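Local coordinates for protein soluble inorganic pyrophosphatase (Toxoplasma gondii, PDB 5WRT) that probably hydrolyses inorganic pyrophosphate to two phosphates using magnesium ions, at residues E52-T57 / L131-V136; R16-K21 / F69-Q74; L45-V50 / V139-A144; L170-D175 / L212-A217; N56-M61 / L82-S87. One frame throughout, in Å; residues are numbered along the deposited sequence.

Contact 1: E52-T57 / L131-V136; sequences EIPKNT and LPVGGV
Val133 has CG1 anti to its backbone N (chi1 177°), which leaves CG2 beside that nitrogen and turned to the ring of Pro54. CG2 lies 3.5 Å from Pro54 CG and 3.6 Å from Pro54 CD, so one methyl touches one edge of the proline ring. The other methyl has a different neighbour: Val133 CG1 rests 3.8 Å from the carbonyl O of Glu52. Pro54 is also met from Leu131, whose carbonyl O is 3.1 Å from Pro54 CB and 3.5 Å from Pro54 CG, a close approach between a carbonyl and ring carbons. Each partner is a type II beta turn or leads into one. Residues 132-135 form the first, closed by Gly135 N to Pro132 O at 3.0 Å, with Val133 at its first corner and Gly134 at the second in a left-handed conformation. Residues 54-57 form the other, where a weak backbone bond is backed by Thr57 OG1 giving its proton to Pro54 O at 2.8 Å; that donor is tilted 23° from the carbonyl plane. Asn92 ties the two pieces together, since its OD1 takes both Leu131 N and Lys55 N. Glu52, in a classic beta bulge opposite Tyr93, turns its side chain away from the 131-136 loop. Its OE2 accepts the backbone N of Met63. Glu52 binds magnesium in a structure of this protein; here its side chain lies about 4 Å from a bound magnesium ion, though it is not a ligand in this model. Lys55 and Asn56 pack on Leu196 of the second subunit.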
# COMPACT_ATOMS: atom_id res chain seq x y z
N GLU A 52 -9.37 6.97 14.61
CA GLU A 52 -10.53 6.49 13.87
C GLU A 52 -10.30 5.10 13.28
O GLU A 52 -11.16 4.22 13.42
CB GLU A 52 -10.90 7.48 12.76
CG GLU A 52 -11.37 8.84 13.25
CD GLU A 52 -11.54 9.85 12.13
OE1 GLU A 52 -10.80 9.76 11.12
OE2 GLU A 52 -12.42 10.73 12.24
N ILE A 53 -9.17 4.89 12.62
CA ILE A 53 -8.87 3.62 11.97
C ILE A 53 -7.66 2.99 12.64
O ILE A 53 -6.54 3.52 12.53
CB ILE A 53 -8.66 3.81 10.46
CG1 ILE A 53 -9.96 4.26 9.80
CG2 ILE A 53 -8.14 2.52 9.83
CD1 ILE A 53 -9.80 4.67 8.36
N PRO A 54 -7.82 1.87 13.34
CA PRO A 54 -6.68 1.25 14.02
C PRO A 54 -5.67 0.68 13.04
O PRO A 54 -6.00 0.34 11.91
CB PRO A 54 -7.33 0.14 14.85
CG PRO A 54 -8.75 0.52 14.96
CD PRO A 54 -9.09 1.21 13.68
N LYS A 55 -4.43 0.60 13.51
CA LYS A 55 -3.37 -0.07 12.78
C LYS A 55 -3.81 -1.46 12.34
O LYS A 55 -4.38 -2.22 13.13
CB LYS A 55 -2.12 -0.14 13.66
CG LYS A 55 -0.97 -0.98 13.12
CD LYS A 55 0.12 -1.11 14.18
CE LYS A 55 1.49 -1.38 13.56
NZ LYS A 55 2.09 -0.14 12.99
N ASN A 56 -3.57 -1.77 11.06
CA ASN A 56 -3.82 -3.09 10.48
C ASN A 56 -5.31 -3.38 10.29
O ASN A 56 -5.74 -4.53 10.43
CB ASN A 56 -3.14 -4.20 11.28
CG ASN A 56 -1.65 -4.25 11.07
OD1 ASN A 56 -1.15 -3.85 10.01
ND2 ASN A 56 -0.92 -4.75 12.06
N THR A 57 -6.11 -2.36 10.00
CA THR A 57 -7.50 -2.54 9.62
C THR A 57 -7.78 -1.75 8.35
O THR A 57 -6.93 -0.97 7.88
CB THR A 57 -8.47 -2.11 10.73
OG1 THR A 57 -8.39 -0.69 10.92
CG2 THR A 57 -8.16 -2.82 12.04
N LEU A 131 -4.02 0.87 18.46
CA LEU A 131 -4.90 1.73 19.24
C LEU A 131 -6.36 1.48 18.87
O LEU A 131 -6.67 1.16 17.72
CB LEU A 131 -4.55 3.20 19.00
CG LEU A 131 -3.10 3.58 19.30
CD1 LEU A 131 -2.83 5.03 18.94
CD2 LEU A 131 -2.78 3.31 20.77
N PRO A 132 -7.28 1.61 19.82
CA PRO A 132 -8.67 1.27 19.55
C PRO A 132 -9.42 2.38 18.83
O PRO A 132 -9.02 3.55 18.85
CB PRO A 132 -9.25 1.04 20.95
CG PRO A 132 -8.48 2.00 21.80
CD PRO A 132 -7.08 2.03 21.22
N VAL A 133 -10.52 1.99 18.18
CA VAL A 133 -11.42 2.98 17.60
C VAL A 133 -11.95 3.88 18.70
O VAL A 133 -12.47 3.41 19.72
CB VAL A 133 -12.57 2.28 16.85
CG1 VAL A 133 -13.54 3.31 16.30
CG2 VAL A 133 -12.05 1.39 15.75
N GLY A 134 -11.82 5.19 18.50
CA GLY A 134 -12.24 6.15 19.50
C GLY A 134 -11.22 6.45 20.57
O GLY A 134 -11.52 7.24 21.48
N GLY A 135 -10.04 5.83 20.52
CA GLY A 135 -8.99 6.19 21.46
C GLY A 135 -8.52 7.61 21.26
O GLY A 135 -8.51 8.15 20.15
N VAL A 136 -8.12 8.24 22.37
CA VAL A 136 -7.57 9.59 22.36
C VAL A 136 -6.19 9.52 22.98
O VAL A 136 -6.05 9.21 24.17
CB VAL A 136 -8.47 10.58 23.12
CG1 VAL A 136 -7.93 12.00 22.98
CG2 VAL A 136 -9.89 10.49 22.61

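Contact 2: R16-K21 / F69-Q74; sequences RVLLSK and FTPIMQ
Val17 and Ile72 form a single antiparallel hydrogen-bonded bridge, and this is the tight part of the contact. Val17 N gives to Ile72 O at 3.0 Å, and Ile72 N returns to Val17 O at the same length with an angle of 169° at the hydrogen. The two side chains leave on the same, buried side, with Val17 CB 4.4 Å from Ile72 CB; the valine leans on Val133 and the isoleucine on Met63. Pro71 packs just as closely: its CB is 3.5 Å from Leu18 CD2, the leucine and proline side chains lying alongside and pointing the same way.

The exposed part is looser. Phe69 brings little more than CB to Leu18, and its ring turns outward. Beyond the bridge the two chains part, and a water spans the separation, accepting from Leu19 N at 2.9 Å and donating to Phe69 O. At the other end Arg16, partly exposed, lies over Pro71 and Met73. A bend at chi3 (-58°) lays one face of its guanidinium on them, NH1 being 3.7 Å from Pro71 CG and NH2 3.8 Å from Met73 SD.

The bridge joins the N-terminal sheet, where 16-20 runs between 3-7 and 26-27, to the sheet containing 72-74. Since the direct hydrogen bonds across it are all between backbone atoms, the side chains probably contribute mainly van der Waals contact; toward Pro71 and Met73 the arginine offers a guanidinium face rather than an N-H.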
# COMPACT_ATOMS: atom_id res chain seq x y z
N ARG A 16 -20.97 1.87 16.48
CA ARG A 16 -20.78 3.28 16.79
C ARG A 16 -19.99 3.40 18.08
O ARG A 16 -20.23 2.67 19.04
CB ARG A 16 -22.15 3.98 16.91
CG ARG A 16 -22.17 5.25 17.74
CD ARG A 16 -23.60 5.61 18.15
NE ARG A 16 -24.48 5.77 17.00
CZ ARG A 16 -25.14 6.89 16.70
NH1 ARG A 16 -25.02 7.96 17.49
NH2 ARG A 16 -25.92 6.94 15.63
N VAL A 17 -19.03 4.33 18.10
CA VAL A 17 -18.20 4.59 19.26
C VAL A 17 -18.42 6.03 19.69
O VAL A 17 -18.20 6.97 18.91
CB VAL A 17 -16.71 4.33 18.98
CG1 VAL A 17 -15.88 4.64 20.21
CG2 VAL A 17 -16.50 2.89 18.53
N LEU A 18 -18.85 6.21 20.94
CA LEU A 18 -19.07 7.52 21.54
C LEU A 18 -18.07 7.73 22.67
O LEU A 18 -17.57 6.78 23.27
CB LEU A 18 -20.50 7.65 22.06
CG LEU A 18 -21.60 7.70 21.00
CD1 LEU A 18 -22.86 7.02 21.50
CD2 LEU A 18 -21.88 9.13 20.59
N LEU A 19 -17.78 9.00 22.95
CA LEU A 19 -16.80 9.36 23.96
C LEU A 19 -17.49 10.07 25.12
O LEU A 19 -18.44 10.84 24.92
CB LEU A 19 -15.71 10.27 23.38
CG LEU A 19 -14.71 9.59 22.44
CD1 LEU A 19 -13.50 10.48 22.26
CD2 LEU A 19 -14.31 8.23 22.97
N SER A 20 -17.01 9.79 26.33
CA SER A 20 -17.50 10.46 27.53
C SER A 20 -16.32 10.71 28.46
O SER A 20 -15.31 10.01 28.41
CB SER A 20 -18.56 9.62 28.25
OG SER A 20 -18.03 8.38 28.67
N LYS A 21 -16.46 11.73 29.31
CA LYS A 21 -15.53 11.93 30.40
C LYS A 21 -15.65 10.78 31.40
O LYS A 21 -16.44 9.85 31.24
CB LYS A 21 -15.77 13.26 31.11
CG LYS A 21 -15.46 14.51 30.29
CD LYS A 21 -16.22 15.69 30.86
CE LYS A 21 -15.81 17.01 30.21
NZ LYS A 21 -16.49 18.17 30.85
N PHE A 69 -22.74 14.79 19.11
CA PHE A 69 -21.52 14.31 19.75
C PHE A 69 -20.55 13.67 18.76
O PHE A 69 -19.55 13.07 19.19
CB PHE A 69 -21.82 13.31 20.88
CG PHE A 69 -22.55 13.92 22.04
CD1 PHE A 69 -21.97 14.95 22.77
CD2 PHE A 69 -23.82 13.49 22.39
CE1 PHE A 69 -22.64 15.52 23.84
CE2 PHE A 69 -24.49 14.06 23.46
CZ PHE A 69 -23.90 15.08 24.18
N THR A 70 -20.80 13.80 17.46
CA THR A 70 -19.88 13.39 16.41
C THR A 70 -19.26 12.00 16.65
O THR A 70 -18.06 11.87 16.76
CB THR A 70 -18.78 14.43 16.23
OG1 THR A 70 -17.95 14.46 17.40
CG2 THR A 70 -19.38 15.81 16.01
N PRO A 71 -20.10 10.96 16.72
CA PRO A 71 -19.57 9.62 16.98
C PRO A 71 -18.78 9.08 15.80
O PRO A 71 -18.88 9.56 14.67
CB PRO A 71 -20.83 8.79 17.23
CG PRO A 71 -21.87 9.47 16.41
CD PRO A 71 -21.55 10.94 16.48
N ILE A 72 -17.99 8.05 16.08
CA ILE A 72 -17.20 7.38 15.05
C ILE A 72 -18.01 6.19 14.56
O ILE A 72 -18.40 5.32 15.35
CB ILE A 72 -15.83 6.94 15.59
CG1 ILE A 72 -15.01 8.16 16.00
CG2 ILE A 72 -15.08 6.12 14.55
CD1 ILE A 72 -13.69 7.81 16.64
N MET A 73 -18.27 6.15 13.26
CA MET A 73 -19.00 5.07 12.62
C MET A 73 -18.34 4.77 11.28
O MET A 73 -17.47 5.52 10.82
CB MET A 73 -20.48 5.44 12.40
CG MET A 73 -21.18 6.02 13.62
SD MET A 73 -22.95 6.29 13.36
CE MET A 73 -23.55 4.61 13.15
N GLN A 74 -18.75 3.67 10.66
CA GLN A 74 -18.18 3.30 9.37
C GLN A 74 -18.83 4.11 8.26
O GLN A 74 -20.05 4.31 8.23
CB GLN A 74 -18.37 1.80 9.11
CG GLN A 74 -17.63 1.30 7.89
CD GLN A 74 -17.47 -0.20 7.88
OE1 GLN A 74 -17.88 -0.89 8.82
NE2 GLN A 74 -16.86 -0.73 6.82
O HOH W 1 -18.86 11.23 21.40

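Contact 3: L45-V50 / V139-A144; sequences LLFNMV and VKVLGA
Phe47 meets the 139-144 strand with both its backbone and its ring. Phe47 N donates to Val139 O at 2.8 Å, and Val139 N donates to Phe47 O at 2.6 Å. From this hydrogen-bonded pair the side chain sets out with CB 4.3 Å from Val139 CG2. CG then lies anti to the carbonyl carbon (chi1 -55°), which carries the ring along the neighbouring strand. CD1 reaches Val141 CG2 at 3.6 Å and CE1 stays with the same methyl at 3.8 Å. Val139 O sits at the ring edge, in its plane, as does a water that spans Leu45 O and Val141 N. Farther out the ring meets that of Phe36, with planes about 45° apart, and touches Val221 of helix 214-232. Two residues further along, Met49 CB packs against Val139 CG1 at 3.9 Å.

Toward Leu45 and Val141 the strands swing apart, the short axes crossing at 98°, and water takes over where direct bonding stops. In the other direction the pairing goes on, with Met49 bonded to Val137. The pair belongs to the OB-like beta barrel of family I pyrophosphatases, here covered by helix 214-232.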
# COMPACT_ATOMS: atom_id res chain seq x y z
N LEU A 45 5.90 19.48 22.87
CA LEU A 45 4.55 19.86 22.47
C LEU A 45 3.74 18.63 22.10
O LEU A 45 4.16 17.82 21.26
CB LEU A 45 4.62 20.83 21.29
CG LEU A 45 3.30 21.35 20.73
CD1 LEU A 45 2.53 22.15 21.77
CD2 LEU A 45 3.59 22.18 19.50
N LEU A 46 2.58 18.48 22.73
CA LEU A 46 1.70 17.34 22.51
C LEU A 46 0.39 17.79 21.89
O LEU A 46 -0.17 18.82 22.28
CB LEU A 46 1.43 16.61 23.83
CG LEU A 46 2.62 15.89 24.46
CD1 LEU A 46 2.19 15.11 25.69
CD2 LEU A 46 3.29 14.98 23.45
N PHE A 47 -0.09 17.02 20.92
CA PHE A 47 -1.40 17.20 20.33
C PHE A 47 -2.21 15.95 20.63
O PHE A 47 -1.67 14.84 20.63
CB PHE A 47 -1.35 17.41 18.81
CG PHE A 47 -0.46 18.54 18.37
CD1 PHE A 47 0.92 18.40 18.35
CD2 PHE A 47 -1.01 19.74 17.95
CE1 PHE A 47 1.73 19.43 17.92
CE2 PHE A 47 -0.20 20.78 17.53
CZ PHE A 47 1.17 20.62 17.51
N ASN A 48 -3.51 16.12 20.87
CA ASN A 48 -4.37 14.96 21.03
C ASN A 48 -4.79 14.43 19.66
O ASN A 48 -5.06 15.21 18.74
CB ASN A 48 -5.59 15.29 21.88
CG ASN A 48 -5.41 14.89 23.33
OD1 ASN A 48 -4.72 13.91 23.64
ND2 ASN A 48 -6.04 15.63 24.23
N MET A 49 -4.82 13.11 19.54
CA MET A 49 -5.23 12.44 18.32
C MET A 49 -6.44 11.57 18.62
O MET A 49 -6.39 10.76 19.55
CB MET A 49 -4.10 11.60 17.73
CG MET A 49 -4.56 10.51 16.78
SD MET A 49 -3.21 9.45 16.23
CE MET A 49 -4.01 8.52 14.92
N VAL A 50 -7.50 11.74 17.85
CA VAL A 50 -8.66 10.86 17.93
C VAL A 50 -8.44 9.74 16.92
O VAL A 50 -8.42 9.98 15.71
CB VAL A 50 -9.97 11.62 17.65
CG1 VAL A 50 -11.14 10.65 17.58
CG2 VAL A 50 -10.21 12.68 18.71
N VAL A 139 0.09 12.93 21.07
CA VAL A 139 1.12 12.59 20.10
C VAL A 139 2.05 13.78 19.91
O VAL A 139 1.66 14.94 20.09
CB VAL A 139 0.52 12.16 18.74
CG1 VAL A 139 -0.41 10.97 18.92
CG2 VAL A 139 -0.21 13.32 18.09
N LYS A 140 3.30 13.48 19.55
CA LYS A 140 4.26 14.48 19.13
C LYS A 140 4.34 14.46 17.61
O LYS A 140 4.54 13.40 17.01
CB LYS A 140 5.63 14.23 19.75
CG LYS A 140 6.73 15.12 19.19
CD LYS A 140 8.01 15.00 20.01
CE LYS A 140 8.35 13.55 20.29
NZ LYS A 140 9.70 13.41 20.91
N VAL A 141 4.18 15.62 17.00
CA VAL A 141 4.13 15.73 15.55
C VAL A 141 5.55 15.68 14.99
O VAL A 141 6.45 16.37 15.47
CB VAL A 141 3.41 17.02 15.14
CG1 VAL A 141 3.80 17.44 13.75
CG2 VAL A 141 1.90 16.82 15.22
N LEU A 142 5.74 14.85 13.96
CA LEU A 142 7.06 14.63 13.37
C LEU A 142 7.21 15.17 11.96
O LEU A 142 8.34 15.41 11.53
CB LEU A 142 7.39 13.13 13.36
CG LEU A 142 7.40 12.42 14.71
CD1 LEU A 142 7.41 10.91 14.51
CD2 LEU A 142 8.59 12.87 15.54
N GLY A 143 6.12 15.36 11.23
CA GLY A 143 6.20 15.76 9.85
C GLY A 143 4.84 15.66 9.19
O GLY A 143 3.84 15.34 9.83
N ALA A 144 4.83 15.95 7.89
CA ALA A 144 3.57 16.00 7.16
C ALA A 144 3.82 15.80 5.67
O ALA A 144 4.77 16.36 5.12
CB ALA A 144 2.83 17.32 7.39
O HOH W 2 4.53 18.03 18.59

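Contact 4: L170-D175 / L212-A217; sequences LNSVAD and LPAADA
Ala214 CB faces the carbonyl O of Asn171 at 3.4 Å, the shortest approach between the two segments. Ser172 comes next: with OG anti to its own backbone N (chi1 -155°), the hydroxyl stands 3.5 Å from Ala214 N and 3.9 Å from Ala214 CB, a contact but not a hydrogen bond. Val173 completes the shell by laying CG2 3.5 Å from Leu212 O.

One layer out, Asp175 shapes the 170-175 turn. Its OD2 accepts Asn171 N at 3.0 Å through the anti lone pair and Ser172 N only weakly, while OD1 is paired with Arg178. Lys140 grips the same turn from strand 136-149, its NZ bonding to Leu170 O and Asn171 OD1. On the other segment, Ala217 N to Pro213 O at 2.9 Å closes the first helical turn, and Leu212 is hydrogen-bonded to Ala144 of that same strand. Strand 136-149 thus bonds to both helix starts, those of 173-179 and 214-232, and probably helps to place them where they meet, at the protein surface away from the magnesium site.

With no hydrogen bond between them and mostly carbon-to-oxygen touches, the two segments probably attract each other weakly, and their placement probably relies more on the bonds each makes to the strand.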
# COMPACT_ATOMS: atom_id res chain seq x y z
N LEU A 170 12.37 10.26 18.69
CA LEU A 170 11.83 10.74 17.42
C LEU A 170 11.37 12.18 17.59
O LEU A 170 10.47 12.46 18.39
CB LEU A 170 10.67 9.86 16.95
CG LEU A 170 10.98 8.38 16.72
CD1 LEU A 170 9.71 7.62 16.38
CD2 LEU A 170 12.03 8.21 15.63
N ASN A 171 11.99 13.10 16.83
CA ASN A 171 11.58 14.49 16.84
C ASN A 171 11.38 15.10 15.46
O ASN A 171 10.81 16.19 15.37
CB ASN A 171 12.58 15.35 17.62
CG ASN A 171 12.84 14.83 19.02
OD1 ASN A 171 11.95 14.84 19.87
ND2 ASN A 171 14.06 14.37 19.27
N SER A 172 11.83 14.44 14.39
CA SER A 172 11.59 14.94 13.04
C SER A 172 11.63 13.77 12.06
O SER A 172 11.88 12.62 12.44
CB SER A 172 12.60 16.02 12.65
OG SER A 172 12.05 16.87 11.65
N VAL A 173 11.37 14.09 10.79
CA VAL A 173 11.40 13.10 9.72
C VAL A 173 12.72 12.35 9.70
O VAL A 173 12.76 11.12 9.50
CB VAL A 173 11.12 13.77 8.36
CG1 VAL A 173 11.24 12.76 7.23
CG2 VAL A 173 9.75 14.42 8.36
N ALA A 174 13.83 13.06 9.90
CA ALA A 174 15.15 12.44 9.80
C ALA A 174 15.31 11.31 10.81
O ALA A 174 15.92 10.28 10.51
CB ALA A 174 16.24 13.50 10.00
N ASP A 175 14.77 11.48 12.02
CA ASP A 175 14.83 10.41 13.01
C ASP A 175 14.01 9.21 12.58
O ASP A 175 14.40 8.06 12.82
CB ASP A 175 14.36 10.92 14.37
CG ASP A 175 15.23 12.04 14.91
OD1 ASP A 175 16.45 12.02 14.64
OD2 ASP A 175 14.70 12.93 15.61
N LEU A 212 7.45 17.14 4.93
CA LEU A 212 7.81 18.42 5.52
C LEU A 212 8.29 18.21 6.96
O LEU A 212 7.82 17.30 7.65
CB LEU A 212 6.62 19.37 5.48
CG LEU A 212 6.39 20.03 4.12
CD1 LEU A 212 5.42 21.20 4.22
CD2 LEU A 212 7.70 20.47 3.48
N PRO A 213 9.23 19.02 7.43
CA PRO A 213 9.78 18.83 8.78
C PRO A 213 8.72 19.06 9.85
O PRO A 213 7.64 19.60 9.61
CB PRO A 213 10.90 19.88 8.87
CG PRO A 213 11.21 20.25 7.46
CD PRO A 213 9.95 20.06 6.67
N ALA A 214 9.07 18.61 11.07
CA ALA A 214 8.14 18.67 12.19
C ALA A 214 7.63 20.09 12.43
O ALA A 214 6.45 20.29 12.73
CB ALA A 214 8.80 18.12 13.45
N ALA A 215 8.52 21.08 12.34
CA ALA A 215 8.12 22.46 12.57
C ALA A 215 7.08 22.92 11.55
O ALA A 215 6.12 23.62 11.90
CB ALA A 215 9.33 23.38 12.54
N ASP A 216 7.25 22.53 10.28
CA ASP A 216 6.24 22.84 9.28
C ASP A 216 4.93 22.12 9.59
O ASP A 216 3.85 22.70 9.42
CB ASP A 216 6.73 22.45 7.89
CG ASP A 216 7.77 23.42 7.35
OD1 ASP A 216 7.63 24.63 7.59
OD2 ASP A 216 8.71 22.96 6.67
N ALA A 217 5.02 20.87 10.04
CA ALA A 217 3.81 20.12 10.36
C ALA A 217 3.10 20.70 11.58
O ALA A 217 1.87 20.61 11.68
CB ALA A 217 4.15 18.65 10.57

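Contact 5: N56-M61 / L82-S87; sequences NTRRKM and LREYAS
Strands 57-63 and 84-89, weakly bonded here, pair as antiparallel neighbours, with Arg59 and Glu84 as a non-hydrogen-bonded pair. The backbone bonds flank it: Tyr85 N to Arg58 O at 2.9 Å, and Lys60 N to Arg83 O, longer at 3.3 Å. Glu84 is shared by two arginines. Its OE1 takes Arg58 NE at 3.0 Å in a salt bridge, lying in the guanidinium plane, while NE meets the carboxylate from the syn side, 30° out of its plane. Its OE2 reaches Arg59 through a water, which donates to OE2 at 2.6 Å and accepts from Arg59 NE. Lys60, extended beyond CG, runs alongside Arg83, their CD atoms 3.6 Å apart, and crosses Tyr85 at about a right angle with CD 3.6 Å from Tyr85 CE1. Lys60 NZ and Arg83 NE lie 4.4 Å apart; Asp75, salt-bridged to Arg83 and weakly paired with Lys60, probably offsets these like charges.

Tyr85 also meets Tyr194 edge-to-face, and its side chain lies about 6 Å from a magnesium ion. Ser87 OG is hydrogen-bonded to Tyr90 of the second subunit, so the corner at 86-87 meets that subunit, while strand 72-74 borders 57-63 along its other edge.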
# COMPACT_ATOMS: atom_id res chain seq x y z
N ASN A 56 -3.57 -1.77 11.06
CA ASN A 56 -3.82 -3.09 10.48
C ASN A 56 -5.31 -3.38 10.29
O ASN A 56 -5.74 -4.53 10.43
CB ASN A 56 -3.14 -4.20 11.28
CG ASN A 56 -1.65 -4.25 11.07
OD1 ASN A 56 -1.15 -3.85 10.01
ND2 ASN A 56 -0.92 -4.75 12.06
N THR A 57 -6.11 -2.36 10.00
CA THR A 57 -7.50 -2.54 9.62
C THR A 57 -7.78 -1.75 8.35
O THR A 57 -6.93 -0.97 7.88
CB THR A 57 -8.47 -2.11 10.73
OG1 THR A 57 -8.39 -0.69 10.92
CG2 THR A 57 -8.16 -2.82 12.04
N ARG A 58 -8.96 -1.95 7.77
CA ARG A 58 -9.29 -1.30 6.51
C ARG A 58 -10.70 -0.74 6.43
O ARG A 58 -11.06 -0.18 5.39
CB ARG A 58 -9.02 -2.24 5.32
CG ARG A 58 -9.92 -3.44 5.20
CD ARG A 58 -9.72 -4.05 3.82
NE ARG A 58 -10.44 -5.30 3.63
CZ ARG A 58 -9.87 -6.46 3.34
NH1 ARG A 58 -8.55 -6.53 3.19
NH2 ARG A 58 -10.60 -7.55 3.19
N ARG A 59 -11.52 -0.89 7.47
CA ARG A 59 -12.84 -0.27 7.46
C ARG A 59 -12.69 1.24 7.61
O ARG A 59 -11.94 1.72 8.46
CB ARG A 59 -13.72 -0.82 8.58
CG ARG A 59 -14.08 -2.29 8.44
CD ARG A 59 -15.10 -2.70 9.48
NE ARG A 59 -15.56 -4.07 9.28
CZ ARG A 59 -15.06 -5.13 9.91
NH1 ARG A 59 -14.08 -4.97 10.79
NH2 ARG A 59 -15.54 -6.34 9.66
N LYS A 60 -13.43 1.99 6.79
CA LYS A 60 -13.33 3.44 6.78
C LYS A 60 -14.17 4.01 7.91
O LYS A 60 -15.30 4.48 7.73
CB LYS A 60 -13.75 4.00 5.42
CG LYS A 60 -13.53 5.49 5.26
CD LYS A 60 -13.38 5.86 3.79
CE LYS A 60 -13.42 7.37 3.59
NZ LYS A 60 -13.85 7.75 2.22
N MET A 61 -13.60 3.97 9.11
CA MET A 61 -14.24 4.58 10.27
C MET A 61 -13.90 6.06 10.32
O MET A 61 -12.75 6.46 10.12
CB MET A 61 -13.77 3.89 11.56
CG MET A 61 -13.87 2.37 11.51
SD MET A 61 -15.57 1.76 11.36
CE MET A 61 -16.28 2.36 12.89
N LEU A 82 -21.52 -0.61 3.56
CA LEU A 82 -20.35 -0.19 4.32
C LEU A 82 -19.14 -0.03 3.41
O LEU A 82 -18.85 -0.90 2.59
CB LEU A 82 -20.06 -1.22 5.41
CG LEU A 82 -21.15 -1.33 6.47
CD1 LEU A 82 -20.86 -2.49 7.40
CD2 LEU A 82 -21.26 -0.03 7.26
N ARG A 83 -18.43 1.08 3.57
CA ARG A 83 -17.27 1.39 2.74
C ARG A 83 -15.99 0.98 3.46
O ARG A 83 -15.81 1.28 4.65
CB ARG A 83 -17.22 2.87 2.37
CG ARG A 83 -15.88 3.32 1.81
CD ARG A 83 -15.89 4.78 1.39
NE ARG A 83 -16.51 4.96 0.08
CZ ARG A 83 -17.55 5.75 -0.17
NH1 ARG A 83 -18.08 6.47 0.81
NH2 ARG A 83 -18.04 5.83 -1.40
N GLU A 84 -15.11 0.29 2.74
CA GLU A 84 -13.78 -0.05 3.21
C GLU A 84 -12.76 0.53 2.25
O GLU A 84 -13.06 0.75 1.07
CB GLU A 84 -13.58 -1.57 3.32
CG GLU A 84 -14.48 -2.28 4.30
CD GLU A 84 -14.12 -3.74 4.45
OE1 GLU A 84 -13.20 -4.20 3.74
OE2 GLU A 84 -14.74 -4.44 5.28
N TYR A 85 -11.55 0.78 2.75
CA TYR A 85 -10.45 1.04 1.84
C TYR A 85 -10.08 -0.24 1.10
O TYR A 85 -10.28 -1.35 1.60
CB TYR A 85 -9.24 1.58 2.61
CG TYR A 85 -9.41 3.00 3.10
CD1 TYR A 85 -9.89 3.99 2.25
CD2 TYR A 85 -9.10 3.35 4.41
CE1 TYR A 85 -10.05 5.29 2.69
CE2 TYR A 85 -9.26 4.64 4.86
CZ TYR A 85 -9.74 5.61 4.00
OH TYR A 85 -9.90 6.90 4.44
N ALA A 86 -9.54 -0.07 -0.11
CA ALA A 86 -9.15 -1.23 -0.90
C ALA A 86 -7.96 -1.97 -0.30
O ALA A 86 -7.74 -3.14 -0.62
CB ALA A 86 -8.83 -0.81 -2.33
N SER A 87 -7.20 -1.31 0.57
CA SER A 87 -6.01 -1.90 1.17
C SER A 87 -6.03 -1.66 2.68
O SER A 87 -6.64 -0.71 3.17
CB SER A 87 -4.74 -1.31 0.56
OG SER A 87 -4.56 -1.77 -0.76
O HOH W 3 -16.84 -3.77 6.59

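Contacts 1, 2 and 3 each touch three of the others. Gly134 CA of contact 1 touches Ile72 CD1 of contact 2 at 3.6 Å, and Ile72 CD1 also lies 3.9 Å from Val50 CG1 of contact 3. Ile53 CD1 meets Tyr85 CE2 of contact 5 at 3.5 Å; contacts 1 and 5 share Asn56 and Thr57 and both reach the second subunit. Contacts 2 and 5 are joined by a probable hydrogen bond, Gln74 NE2 to Arg83 O at 3.1 Å. Contact 3 uses the same strand 47-53 as contact 1 and touches contact 4 through Leu142 O and Ala214 CB at 3.4 Å. The metal site, with Asp117, Asp122 and Asp154 as ligands, lies nearest contact 1; the side chain of Met49 in contact 3 is about 10 Å from a magnesium ion.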